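Local coordinates for coat protein (Sulfolobus turreted icosahedral virus, PDB 2BBD) that builds the icosahedral shell of an archaeal virus as its major capsid protein, whose structure points to common ancestry with eukaryotic and bacterial viruses, at residues M86-P98 against G108-L120. Sequence-based numbering, arbitrary orientation.
Sequences MYYTTKGQNPAYP and GSVNLNVMWEFDL
Tyr97 and Asn113 form an antiparallel hydrogen-bonded pair, Tyr97 N to Asn113 O and Asn113 N to Tyr97 O both 2.7 Å, and belong to a classic beta bulge in which Ala96 and Tyr97 both face Asn113. On the Pro95 side of the bulge Met115 N gives a bond to Pro95 O at 3.0 Å, bent to 140° at the hydrogen. On one face of this short ribbon the Tyr97 ring runs alongside the Asn113 amide, the two planes only 21° off parallel; CD1 of the ring passes 4.1 Å from Asn113 CB. Pro95 CB comes up to the same amide, while its CD packs on Met115 CB.

Beyond a cis peptide bond, Pro98 sets its CD 3.9 Å from Leu112 CD1, and its CG meets Val110 CG2, the two side chains roughly perpendicular. At the helix end the selenomethionine Met86 reaches down to the strand: its chain, bent at chi2 (-57°) and chi3, brings the selenium SE to 3.5 Å from Glu117 N and CE equally near Glu117 O. The Glu117 carboxylate turns elsewhere, its OE2 salt-bridged to Lys32 and Arg34.

A Schellman motif closes helix 79-89, whose Leu82 packs on Trp116, and the chain turns back so that strand 96-97 edges, within this chain, an antiparallel sheet in one jelly roll of the double-jelly-roll capsid fold, with strand 108-123 between it and strand 29-43.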
# COMPACT_ATOMS: atom_id res chain seq x y z
N MSE A 86 6.24 1.19 -1.79
CA MSE A 86 7.56 1.08 -1.17
C MSE A 86 8.62 1.71 -2.08
O MSE A 86 9.52 2.42 -1.63
CB MSE A 86 7.92 -0.38 -0.91
CG MSE A 86 7.03 -1.08 0.10
SE MSE A 86 7.02 -0.16 1.82
CE MSE A 86 5.21 0.52 1.75
N TYR A 87 8.51 1.43 -3.37
CA TYR A 87 9.44 1.96 -4.35
C TYR A 87 9.53 3.48 -4.23
O TYR A 87 10.62 4.04 -4.13
CB TYR A 87 8.97 1.57 -5.76
CG TYR A 87 9.69 2.27 -6.89
CD1 TYR A 87 10.87 1.75 -7.43
CD2 TYR A 87 9.18 3.45 -7.43
CE1 TYR A 87 11.51 2.38 -8.50
CE2 TYR A 87 9.82 4.10 -8.49
CZ TYR A 87 10.97 3.56 -9.02
OH TYR A 87 11.56 4.20 -10.08
N TYR A 88 8.38 4.14 -4.23
CA TYR A 88 8.35 5.59 -4.13
C TYR A 88 8.83 6.16 -2.79
O TYR A 88 9.62 7.10 -2.75
CB TYR A 88 6.93 6.10 -4.42
CG TYR A 88 6.59 6.13 -5.90
CD1 TYR A 88 7.15 7.09 -6.73
CD2 TYR A 88 5.71 5.21 -6.46
CE1 TYR A 88 6.85 7.14 -8.10
CE2 TYR A 88 5.40 5.24 -7.82
CZ TYR A 88 5.97 6.21 -8.64
OH TYR A 88 5.68 6.28 -9.98
N THR A 89 8.34 5.57 -1.70
CA THR A 89 8.69 6.04 -0.37
C THR A 89 10.12 5.72 0.07
O THR A 89 10.57 6.20 1.11
CB THR A 89 7.69 5.49 0.68
OG1 THR A 89 7.71 4.06 0.67
CG2 THR A 89 6.28 5.96 0.35
N THR A 90 10.84 4.92 -0.72
CA THR A 90 12.22 4.58 -0.39
C THR A 90 13.17 5.18 -1.43
O THR A 90 14.36 4.86 -1.45
CB THR A 90 12.45 3.05 -0.37
OG1 THR A 90 12.13 2.51 -1.65
CG2 THR A 90 11.58 2.38 0.70
N LYS A 91 12.64 6.04 -2.29
CA LYS A 91 13.42 6.67 -3.35
C LYS A 91 13.96 5.61 -4.29
O LYS A 91 15.08 5.71 -4.77
CB LYS A 91 14.58 7.47 -2.76
CG LYS A 91 14.15 8.39 -1.64
CD LYS A 91 15.31 9.19 -1.08
CE LYS A 91 14.88 9.90 0.19
NZ LYS A 91 15.98 10.73 0.73
N GLY A 92 13.14 4.59 -4.52
CA GLY A 92 13.51 3.50 -5.41
C GLY A 92 14.52 2.51 -4.84
O GLY A 92 14.92 1.60 -5.54
N GLN A 93 14.91 2.69 -3.57
CA GLN A 93 15.90 1.82 -2.92
C GLN A 93 15.36 0.54 -2.27
O GLN A 93 16.14 -0.32 -1.85
CB GLN A 93 16.69 2.64 -1.87
CG GLN A 93 17.54 3.76 -2.48
CD GLN A 93 17.96 4.84 -1.46
OE1 GLN A 93 18.46 5.91 -1.84
NE2 GLN A 93 17.76 4.56 -0.18
N ASN A 94 14.04 0.41 -2.18
CA ASN A 94 13.47 -0.77 -1.54
C ASN A 94 13.99 -2.09 -2.10
O ASN A 94 14.01 -2.30 -3.32
CB ASN A 94 11.95 -0.76 -1.65
CG ASN A 94 11.31 -1.88 -0.86
OD1 ASN A 94 10.63 -2.75 -1.43
ND2 ASN A 94 11.53 -1.89 0.45
N PRO A 95 14.41 -3.02 -1.21
CA PRO A 95 14.92 -4.31 -1.70
C PRO A 95 13.88 -5.04 -2.54
O PRO A 95 12.79 -5.35 -2.08
CB PRO A 95 15.26 -5.06 -0.41
CG PRO A 95 15.66 -3.93 0.54
CD PRO A 95 14.59 -2.88 0.25
N ALA A 96 14.22 -5.28 -3.80
CA ALA A 96 13.32 -5.98 -4.71
C ALA A 96 14.12 -6.87 -5.67
O ALA A 96 14.10 -6.67 -6.87
CB ALA A 96 12.49 -4.96 -5.52
N TYR A 97 14.81 -7.85 -5.12
CA TYR A 97 15.60 -8.76 -5.93
C TYR A 97 14.81 -10.04 -6.17
O TYR A 97 14.11 -10.53 -5.27
CB TYR A 97 16.92 -9.09 -5.23
CG TYR A 97 17.77 -7.88 -4.89
CD1 TYR A 97 17.55 -7.15 -3.72
CD2 TYR A 97 18.80 -7.47 -5.74
CE1 TYR A 97 18.35 -6.04 -3.41
CE2 TYR A 97 19.59 -6.37 -5.44
CZ TYR A 97 19.36 -5.65 -4.27
OH TYR A 97 20.14 -4.56 -3.98
N PRO A 98 14.87 -10.58 -7.40
CA PRO A 98 15.63 -10.03 -8.53
C PRO A 98 14.82 -9.00 -9.32
O PRO A 98 13.58 -9.02 -9.29
CB PRO A 98 15.92 -11.27 -9.37
CG PRO A 98 14.65 -12.04 -9.23
CD PRO A 98 14.36 -11.92 -7.73
N GLY A 108 20.17 -23.28 -12.95
CA GLY A 108 20.73 -22.29 -12.05
C GLY A 108 19.65 -21.61 -11.24
O GLY A 108 18.50 -22.04 -11.22
N SER A 109 20.02 -20.54 -10.56
CA SER A 109 19.05 -19.81 -9.76
C SER A 109 19.55 -18.41 -9.46
O SER A 109 20.73 -18.10 -9.69
CB SER A 109 18.78 -20.56 -8.46
OG SER A 109 19.96 -20.64 -7.68
N VAL A 110 18.65 -17.56 -8.98
CA VAL A 110 19.00 -16.19 -8.62
C VAL A 110 18.48 -15.89 -7.21
O VAL A 110 17.56 -16.56 -6.71
CB VAL A 110 18.44 -15.15 -9.65
CG1 VAL A 110 19.13 -15.32 -11.00
CG2 VAL A 110 16.93 -15.29 -9.80
N ASN A 111 19.07 -14.89 -6.57
CA ASN A 111 18.67 -14.52 -5.21
C ASN A 111 17.35 -13.75 -5.19
O ASN A 111 17.10 -12.91 -6.05
CB ASN A 111 19.76 -13.67 -4.54
CG ASN A 111 21.13 -14.31 -4.60
OD1 ASN A 111 21.28 -15.49 -4.30
ND2 ASN A 111 22.14 -13.52 -4.98
N LEU A 112 16.52 -14.06 -4.20
CA LEU A 112 15.24 -13.39 -4.04
C LEU A 112 15.22 -12.63 -2.71
O LEU A 112 15.55 -13.20 -1.66
CB LEU A 112 14.11 -14.43 -4.07
CG LEU A 112 12.68 -14.00 -3.71
CD1 LEU A 112 12.10 -13.05 -4.78
CD2 LEU A 112 11.84 -15.26 -3.61
N ASN A 113 14.86 -11.35 -2.77
CA ASN A 113 14.79 -10.50 -1.58
C ASN A 113 13.87 -9.32 -1.86
O ASN A 113 14.26 -8.33 -2.48
CB ASN A 113 16.19 -10.01 -1.17
CG ASN A 113 16.15 -9.06 0.03
OD1 ASN A 113 15.15 -8.95 0.72
ND2 ASN A 113 17.26 -8.37 0.27
N VAL A 114 12.63 -9.46 -1.40
CA VAL A 114 11.59 -8.46 -1.57
C VAL A 114 11.10 -7.97 -0.20
O VAL A 114 10.86 -8.77 0.71
CB VAL A 114 10.39 -9.06 -2.34
CG1 VAL A 114 9.40 -7.95 -2.73
CG2 VAL A 114 10.89 -9.80 -3.59
N MSE A 115 10.93 -6.67 -0.07
CA MSE A 115 10.48 -6.10 1.19
C MSE A 115 9.23 -5.23 1.08
O MSE A 115 9.00 -4.56 0.07
CB MSE A 115 11.61 -5.27 1.81
CG MSE A 115 11.30 -4.80 3.22
SE MSE A 115 12.66 -3.63 3.93
CE MSE A 115 13.94 -4.96 4.53
N TRP A 116 8.43 -5.27 2.14
CA TRP A 116 7.21 -4.48 2.26
C TRP A 116 7.12 -4.05 3.72
O TRP A 116 7.52 -4.81 4.61
CB TRP A 116 5.96 -5.29 1.98
CG TRP A 116 5.80 -5.82 0.60
CD1 TRP A 116 5.11 -5.24 -0.43
CD2 TRP A 116 6.21 -7.10 0.13
NE1 TRP A 116 5.06 -6.09 -1.50
CE2 TRP A 116 5.72 -7.25 -1.18
CE3 TRP A 116 6.95 -8.15 0.70
CZ2 TRP A 116 5.93 -8.41 -1.94
CZ3 TRP A 116 7.16 -9.31 -0.06
CH2 TRP A 116 6.65 -9.42 -1.36
N GLU A 117 6.60 -2.86 3.96
CA GLU A 117 6.44 -2.38 5.33
C GLU A 117 5.04 -1.84 5.52
O GLU A 117 4.43 -1.31 4.59
CB GLU A 117 7.45 -1.27 5.66
CG GLU A 117 8.88 -1.73 5.66
CD GLU A 117 9.81 -0.75 6.36
OE1 GLU A 117 9.67 0.48 6.15
OE2 GLU A 117 10.69 -1.22 7.12
N PHE A 118 4.54 -1.99 6.74
CA PHE A 118 3.22 -1.52 7.11
C PHE A 118 3.41 -0.49 8.22
O PHE A 118 3.93 -0.79 9.29
CB PHE A 118 2.34 -2.68 7.62
CG PHE A 118 2.19 -3.81 6.64
CD1 PHE A 118 3.23 -4.70 6.42
CD2 PHE A 118 1.02 -3.94 5.90
CE1 PHE A 118 3.11 -5.72 5.46
CE2 PHE A 118 0.88 -4.94 4.95
CZ PHE A 118 1.93 -5.84 4.72
N ASP A 119 3.01 0.74 7.93
CA ASP A 119 3.12 1.80 8.91
C ASP A 119 1.82 1.77 9.71
O ASP A 119 0.75 1.96 9.17
CB ASP A 119 3.30 3.14 8.19
CG ASP A 119 3.48 4.30 9.15
OD1 ASP A 119 3.80 5.40 8.65
OD2 ASP A 119 3.29 4.13 10.37
N LEU A 120 1.93 1.49 11.01
CA LEU A 120 0.76 1.44 11.87
C LEU A 120 0.68 2.65 12.78
O LEU A 120 0.02 2.59 13.82
CB LEU A 120 0.78 0.18 12.75
CG LEU A 120 0.46 -1.18 12.12
CD1 LEU A 120 1.57 -1.59 11.18
CD2 LEU A 120 0.28 -2.21 13.22